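Local coordinates for protein glutamine cyclotransferase (Xanthomonas campestris, PDB 3MBR) that probably converts N-terminal glutamine of peptides to pyroglutamate, as glutaminyl cyclases do, and binds a calcium ion within its beta-propeller, at residues A[159-164]-A[172-177]. The protein carries 1 engineered substitution. Sequence-based numbering, arbitrary orientation.
Sequences NGELLA and IARIDP
Glu161 and Arg174 show how a salt bridge can run diagonally over one face of an antiparallel pair, Arg174 reaching past its bridge partner Leu163 to Glu161. From CB outward, the aliphatic part of Arg174 runs alongside that leucine, both side chains pointing the same way. The bend comes farther out, at chi3 (42°), and swings the guanidinium toward Glu161. There NE makes a weak hydrogen bond to OE2, while NH1 is the main donor: Arg174 NH1 lies 3.0 Å from Glu161 OE2, close to the guanidinium plane, and 3.1 Å from Glu161 OE1, which sits tilted from that plane. Both oxygens accept through their syn lone pairs, although the carboxylate and guanidinium planes are turned 53° apart. At the far tip NH2 is bonded to Gln7 OE1, so two different residues hold the guanidinium, which should limit its rotation. The glutamate meets it with a chain extended beyond CG, its own CB resting 3.5 Å from Ile175 O.

Beneath this pair lies the hairpin of strands 161-166 and 171-175, the two middle strands of a four-stranded antiparallel blade in the beta-propeller. Leu163 and Arg174 form a non-hydrogen-bonded pair, flanked by two hydrogen-bonded ones. In the first, Leu162 N reaches Ile175 O at 3.0 Å and Ile175 N returns to Leu162 O; Ala164 and Ala173 repeat the exchange, with Ala173 N 2.8 Å from Ala164 O.

The opposite face is apolar. Ile175 CD1 extends to within 3.8 Å of Ala164 CB, and Ala164 in turn touches Leu155, one of the calcium-site residues. Beyond the strand ends, the ring of Pro177 turns its CD toward Gly160 O, 3.2 Å away, and packs on Trp157.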
ATOM      1  N   ASN A 159      13.062   5.012   1.035  1.00 28.43           N
ATOM      2  CA  ASN A 159      14.292   5.756   1.516  1.00 30.61           C
ATOM      3  C   ASN A 159      14.209   6.183   2.985  1.00 30.66           C
ATOM      4  O   ASN A 159      14.430   7.359   3.325  1.00 32.82           O
ATOM      5  CB  ASN A 159      14.500   7.012   0.666  1.00 35.54           C
ATOM      6  CG  ASN A 159      14.746   6.701  -0.816  1.00 37.45           C
ATOM      7  OD1 ASN A 159      14.289   7.459  -1.694  1.00 45.49           O
ATOM      8  ND2 ASN A 159      15.388   5.561  -1.110  1.00 41.03           N
ATOM      9  N   GLY A 160      13.881   5.264   3.861  1.00 28.44           N
ATOM     10  CA  GLY A 160      13.924   5.515   5.266  1.00 28.98           C
ATOM     11  C   GLY A 160      12.739   6.194   5.822  1.00 27.45           C
ATOM     12  O   GLY A 160      12.767   6.579   6.996  1.00 30.09           O
ATOM     13  N   GLU A 161      11.710   6.392   4.989  1.00 25.90           N
ATOM     14  CA  GLU A 161      10.502   7.055   5.455  1.00 25.28           C
ATOM     15  C   GLU A 161       9.323   6.174   5.114  1.00 23.41           C
ATOM     16  O   GLU A 161       9.403   5.315   4.219  1.00 23.03           O
ATOM     17  CB  GLU A 161      10.306   8.393   4.744  1.00 26.00           C
ATOM     18  CG  GLU A 161      11.334   9.388   5.248  1.00 30.84           C
ATOM     19  CD  GLU A 161      11.263  10.742   4.598  1.00 36.37           C
ATOM     20  OE1 GLU A 161      11.324  11.727   5.305  1.00 38.62           O
ATOM     21  OE2 GLU A 161      11.177  10.816   3.370  1.00 41.39           O
ATOM     22  N   LEU A 162       8.238   6.402   5.829  1.00 23.91           N
ATOM     23  CA  LEU A 162       7.005   5.660   5.548  1.00 22.32           C
ATOM     24  C   LEU A 162       6.052   6.572   4.737  1.00 22.11           C
ATOM     25  O   LEU A 162       5.729   7.679   5.216  1.00 24.21           O
ATOM     26  CB  LEU A 162       6.380   5.175   6.869  1.00 26.39           C
ATOM     27  CG  LEU A 162       5.062   4.421   6.844  1.00 25.50           C
ATOM     28  CD1 LEU A 162       5.318   3.092   6.085  1.00 24.83           C
ATOM     29  CD2 LEU A 162       4.637   4.128   8.219  1.00 29.85           C
ATOM     30  N   LEU A 163       5.621   6.152   3.565  1.00 19.40           N
ATOM     31  CA  LEU A 163       4.569   6.874   2.848  1.00 17.91           C
ATOM     32  C   LEU A 163       3.261   6.190   3.193  1.00 17.64           C
ATOM     33  O   LEU A 163       3.146   4.942   3.200  1.00 17.57           O
ATOM     34  CB  LEU A 163       4.741   6.791   1.345  1.00 17.90           C
ATOM     35  CG  LEU A 163       5.963   7.513   0.720  1.00 22.45           C
ATOM     36  CD1 LEU A 163       5.888   7.605  -0.784  1.00 22.02           C
ATOM     37  CD2 LEU A 163       6.306   8.782   1.328  1.00 27.20           C
ATOM     38  N   ALA A 164       2.240   6.981   3.462  1.00 16.76           N
ATOM     39  CA  ALA A 164       0.906   6.428   3.790  1.00 16.89           C
ATOM     40  C   ALA A 164      -0.152   7.218   3.061  1.00 17.48           C
ATOM     41  O   ALA A 164      -0.182   8.461   3.135  1.00 19.11           O
ATOM     42  CB  ALA A 164       0.663   6.560   5.321  1.00 19.65           C
ATOM     43  N   ILE A 172      -0.853  11.763   0.111  1.00 18.80           N
ATOM     44  CA  ILE A 172       0.073  10.806   0.768  1.00 18.19           C
ATOM     45  C   ILE A 172       0.838  11.580   1.803  1.00 17.85           C
ATOM     46  O   ILE A 172       1.277  12.760   1.559  1.00 21.22           O
ATOM     47  CB  ILE A 172       0.982  10.240  -0.311  1.00 18.81           C
ATOM     48  CG1 ILE A 172       0.089   9.384  -1.303  1.00 20.24           C
ATOM     49  CG2 ILE A 172       2.154   9.436   0.325  1.00 21.31           C
ATOM     50  CD1 ILE A 172       0.908   8.834  -2.447  1.00 24.91           C
ATOM     51  N   ALA A 173       0.966  11.038   3.001  1.00 18.22           N
ATOM     52  CA  ALA A 173       1.807  11.584   4.047  1.00 18.51           C
ATOM     53  C   ALA A 173       3.192  10.963   3.954  1.00 19.38           C
ATOM     54  O   ALA A 173       3.295   9.723   3.878  1.00 19.08           O
ATOM     55  CB  ALA A 173       1.193  11.204   5.374  1.00 21.28           C
ATOM     56  N   ARG A 174       4.280  11.764   3.967  1.00 21.39           N
ATOM     57  CA  ARG A 174       5.648  11.214   4.154  1.00 21.96           C
ATOM     58  C   ARG A 174       5.906  11.329   5.639  1.00 23.93           C
ATOM     59  O   ARG A 174       5.873  12.460   6.186  1.00 25.74           O
ATOM     60  CB  ARG A 174       6.662  12.065   3.404  1.00 25.27           C
ATOM     61  CG  ARG A 174       6.661  11.840   2.060  1.00 30.73           C
ATOM     62  CD  ARG A 174       7.687  12.779   1.325  1.00 37.98           C
ATOM     63  NE  ARG A 174       8.947  12.897   2.035  1.00 34.12           N
ATOM     64  CZ  ARG A 174       9.713  13.984   2.333  1.00 32.00           C
ATOM     65  NH1 ARG A 174      10.792  13.781   3.074  1.00 31.33           N
ATOM     66  NH2 ARG A 174       9.541  15.263   1.912  1.00 31.59           N
ATOM     67  N   ILE A 175       6.135  10.197   6.277  1.00 23.45           N
ATOM     68  CA  ILE A 175       6.290  10.070   7.746  1.00 26.26           C
ATOM     69  C   ILE A 175       7.718   9.749   8.155  1.00 28.87           C
ATOM     70  O   ILE A 175       8.313   8.811   7.631  1.00 28.21           O
ATOM     71  CB  ILE A 175       5.324   8.979   8.304  1.00 26.79           C
ATOM     72  CG1 ILE A 175       3.852   9.365   7.967  1.00 26.02           C
ATOM     73  CG2 ILE A 175       5.448   8.717   9.846  1.00 27.40           C
ATOM     74  CD1 ILE A 175       2.947   8.151   7.906  1.00 25.82           C
ATOM     75  N   ASP A 176       8.216  10.509   9.126  1.00 30.85           N
ATOM     76  CA  ASP A 176       9.532  10.217   9.743  1.00 31.85           C
ATOM     77  C   ASP A 176       9.286   9.063  10.701  1.00 33.15           C
ATOM     78  O   ASP A 176       8.559   9.187  11.667  1.00 35.00           O
ATOM     79  CB  ASP A 176      10.016  11.466  10.515  1.00 33.23           C
ATOM     80  CG  ASP A 176      11.290  11.238  11.262  1.00 40.58           C
ATOM     81  OD1 ASP A 176      11.695  10.086  11.407  1.00 42.32           O
ATOM     82  OD2 ASP A 176      11.857  12.228  11.765  1.00 43.63           O
ATOM     83  N   PRO A 177       9.837   7.851  10.426  1.00 35.16           N
ATOM     84  CA  PRO A 177       9.420   6.757  11.317  1.00 36.79           C
ATOM     85  C   PRO A 177       9.982   6.829  12.744  1.00 40.86           C
ATOM     86  O   PRO A 177       9.406   6.221  13.665  1.00 41.06           O
ATOM     87  CB  PRO A 177      10.006   5.498  10.635  1.00 38.33           C
ATOM     88  CG  PRO A 177      11.103   5.985   9.783  1.00 37.11           C
ATOM     89  CD  PRO A 177      10.758   7.430   9.373  1.00 34.44           C
TER